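Local coordinates for Rho guanyl nucleotide exchange factor (Rom2), putative (Aspergillus fumigatus Af293, PDB 5O51), which is a putative Rho guanine nucleotide exchange factor, probably activating Rho-type GTPases, represented here by its CNH domain, a seven-bladed beta-propeller, at residues A[8-13]-A[327-332]. Residues are numbered along the deposited sequence; the frame is centred on the assembly and turned at random.
Sequences KTVLCS and EDVVAS
Strand 8-12 pairs antiparallel with residues 327-332 of strand 327-333, the pairing interrupted by a classic beta bulge. The N-terminal strand thereby completes a propeller blade whose other strands come from the C-terminal end of the chain, consistent with the "Velcro" closure of beta-propellers. Thr9 and Ser332 form a hydrogen-bonded pair: Thr9 N meets Ser332 O at 2.9 Å, and Ser332 N returns a bond to Thr9 O. Val10 next faces Ala331 as a non-hydrogen-bonded pair. The register then slips by one residue, because Leu11 and Cys12 both face Val330. Val330 O accepts from Leu11 N at 2.9 Å and Cys12 N at 3.3 Å; both donors approach from the same face of its plane, and the Leu11 bond is the more bent, 137° at the hydrogen against 167°. Cys12 and Val330 complete a hydrogen-bonded pair, Val330 N giving Cys12 O a nearly straight bond (177° at the hydrogen).

Side-chain contact is sparse. Val10 CG1 meets Val329 CG1 at 3.9 Å, the two side chains crossing at about a right angle; in both residues CG1, placed anti to the backbone N, is the methyl that does the touching. Ser13 CB lies 4.2 Å from both methyls of Val329. A water lies between Asp328 O, 2.8 Å from its oxygen, and Cys12 O, the latter link weak.

Beyond the pair, Asp328 forms salt bridges with Arg21 and Arg308, Ser332 OG bonds to Glu316, and Lys8 NZ reaches Tyr321 OH. Strand 8-12 is outermost in this four-stranded sheet; strand 327-333 lies between it and strand 317-323, with strand 307-312 at the other edge.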
loop_
_atom_site.group_PDB
_atom_site.type_symbol
_atom_site.label_atom_id
_atom_site.label_comp_id
_atom_site.label_asym_id
_atom_site.label_seq_id
_atom_site.Cartn_x
_atom_site.Cartn_y
_atom_site.Cartn_z
ATOM N N LYS A 8 -10.937 -18.067 -0.634
ATOM C CA LYS A 8 -10.660 -17.256 -1.799
ATOM C C LYS A 8 -11.950 -17.155 -2.607
ATOM O O LYS A 8 -12.543 -18.185 -2.939
ATOM C CB LYS A 8 -9.603 -17.949 -2.664
ATOM C CG LYS A 8 -9.195 -17.174 -3.930
ATOM C CD LYS A 8 -8.500 -18.139 -4.913
ATOM C CE LYS A 8 -8.496 -17.579 -6.331
ATOM N NZ LYS A 8 -7.415 -18.235 -7.108
ATOM N N THR A 9 -12.367 -15.939 -2.952
ATOM C CA THR A 9 -13.452 -15.759 -3.960
ATOM C C THR A 9 -12.993 -14.905 -5.169
ATOM O O THR A 9 -12.433 -13.818 -4.973
ATOM C CB THR A 9 -14.700 -15.126 -3.305
ATOM O OG1 THR A 9 -15.080 -15.898 -2.166
ATOM C CG2 THR A 9 -15.883 -15.114 -4.256
ATOM N N VAL A 10 -13.235 -15.393 -6.386
ATOM C CA VAL A 10 -13.070 -14.586 -7.600
ATOM C C VAL A 10 -14.138 -13.486 -7.723
ATOM O O VAL A 10 -15.304 -13.811 -7.853
ATOM C CB VAL A 10 -13.112 -15.458 -8.854
ATOM C CG1 VAL A 10 -13.015 -14.568 -10.105
ATOM C CG2 VAL A 10 -11.982 -16.463 -8.802
ATOM N N LEU A 11 -13.738 -12.210 -7.670
ATOM C CA LEU A 11 -14.660 -11.086 -7.877
ATOM C C LEU A 11 -14.883 -10.711 -9.351
ATOM O O LEU A 11 -16.011 -10.445 -9.717
ATOM C CB LEU A 11 -14.245 -9.832 -7.099
ATOM C CG LEU A 11 -13.928 -10.044 -5.611
ATOM C CD1 LEU A 11 -13.641 -8.721 -4.959
ATOM C CD2 LEU A 11 -15.075 -10.749 -4.889
ATOM N N CYS A 12 -13.831 -10.625 -10.163
ATOM C CA CYS A 12 -13.951 -10.145 -11.603
ATOM C C CYS A 12 -12.850 -10.787 -12.402
ATOM O O CYS A 12 -11.674 -10.430 -12.246
ATOM C CB CYS A 12 -13.876 -8.603 -11.737
ATOM S SG CYS A 12 -14.352 -8.063 -13.441
ATOM N N SER A 13 -13.218 -11.788 -13.207
ATOM C CA SER A 13 -12.324 -12.491 -14.089
ATOM C C SER A 13 -12.612 -12.182 -15.594
ATOM O O SER A 13 -11.944 -12.764 -16.492
ATOM C CB SER A 13 -12.485 -13.994 -13.879
ATOM O OG SER A 13 -13.718 -14.442 -14.389
ATOM N N GLU A 327 -6.350 -13.366 -19.369
ATOM C CA GLU A 327 -7.251 -12.822 -18.378
ATOM C C GLU A 327 -6.439 -12.167 -17.251
ATOM O O GLU A 327 -5.341 -12.634 -16.945
ATOM C CB GLU A 327 -8.160 -13.942 -17.872
ATOM C CG GLU A 327 -8.966 -14.637 -18.983
ATOM C CD GLU A 327 -10.290 -15.218 -18.459
ATOM O OE1 GLU A 327 -10.299 -16.039 -17.501
ATOM O OE2 GLU A 327 -11.348 -14.850 -19.004
ATOM N N ASP A 328 -6.946 -11.062 -16.679
ATOM C CA ASP A 328 -6.407 -10.500 -15.462
ATOM C C ASP A 328 -7.538 -10.772 -14.466
ATOM O O ASP A 328 -8.685 -10.513 -14.774
ATOM C CB ASP A 328 -6.193 -9.003 -15.529
ATOM C CG ASP A 328 -5.050 -8.506 -14.651
ATOM O OD1 ASP A 328 -3.980 -9.153 -14.597
ATOM O OD2 ASP A 328 -5.184 -7.401 -14.055
ATOM N N VAL A 329 -7.227 -11.237 -13.262
ATOM C CA VAL A 329 -8.299 -11.641 -12.352
ATOM C C VAL A 329 -8.169 -10.858 -11.026
ATOM O O VAL A 329 -7.067 -10.742 -10.445
ATOM C CB VAL A 329 -8.251 -13.159 -12.107
ATOM C CG1 VAL A 329 -9.358 -13.609 -11.139
ATOM C CG2 VAL A 329 -8.322 -13.952 -13.419
ATOM N N VAL A 330 -9.273 -10.341 -10.548
ATOM C CA VAL A 330 -9.386 -9.766 -9.210
ATOM C C VAL A 330 -10.073 -10.744 -8.236
ATOM O O VAL A 330 -11.091 -11.389 -8.578
ATOM C CB VAL A 330 -10.108 -8.437 -9.193
ATOM C CG1 VAL A 330 -10.099 -7.867 -7.790
ATOM C CG2 VAL A 330 -9.364 -7.450 -10.111
ATOM N N ALA A 331 -9.451 -10.914 -7.062
ATOM C CA ALA A 331 -9.945 -11.910 -6.059
ATOM C C ALA A 331 -9.849 -11.388 -4.662
ATOM O O ALA A 331 -9.207 -10.377 -4.385
ATOM C CB ALA A 331 -9.173 -13.202 -6.207
ATOM N N SER A 332 -10.532 -12.073 -3.757
ATOM C CA SER A 332 -10.633 -11.703 -2.356
ATOM C C SER A 332 -10.208 -12.854 -1.456
ATOM O O SER A 332 -10.561 -14.010 -1.719
ATOM C CB SER A 332 -12.095 -11.464 -1.990
ATOM O OG SER A 332 -12.175 -11.045 -0.632
HETATM O O HOH W 1 -11.150 -9.209 -15.015
#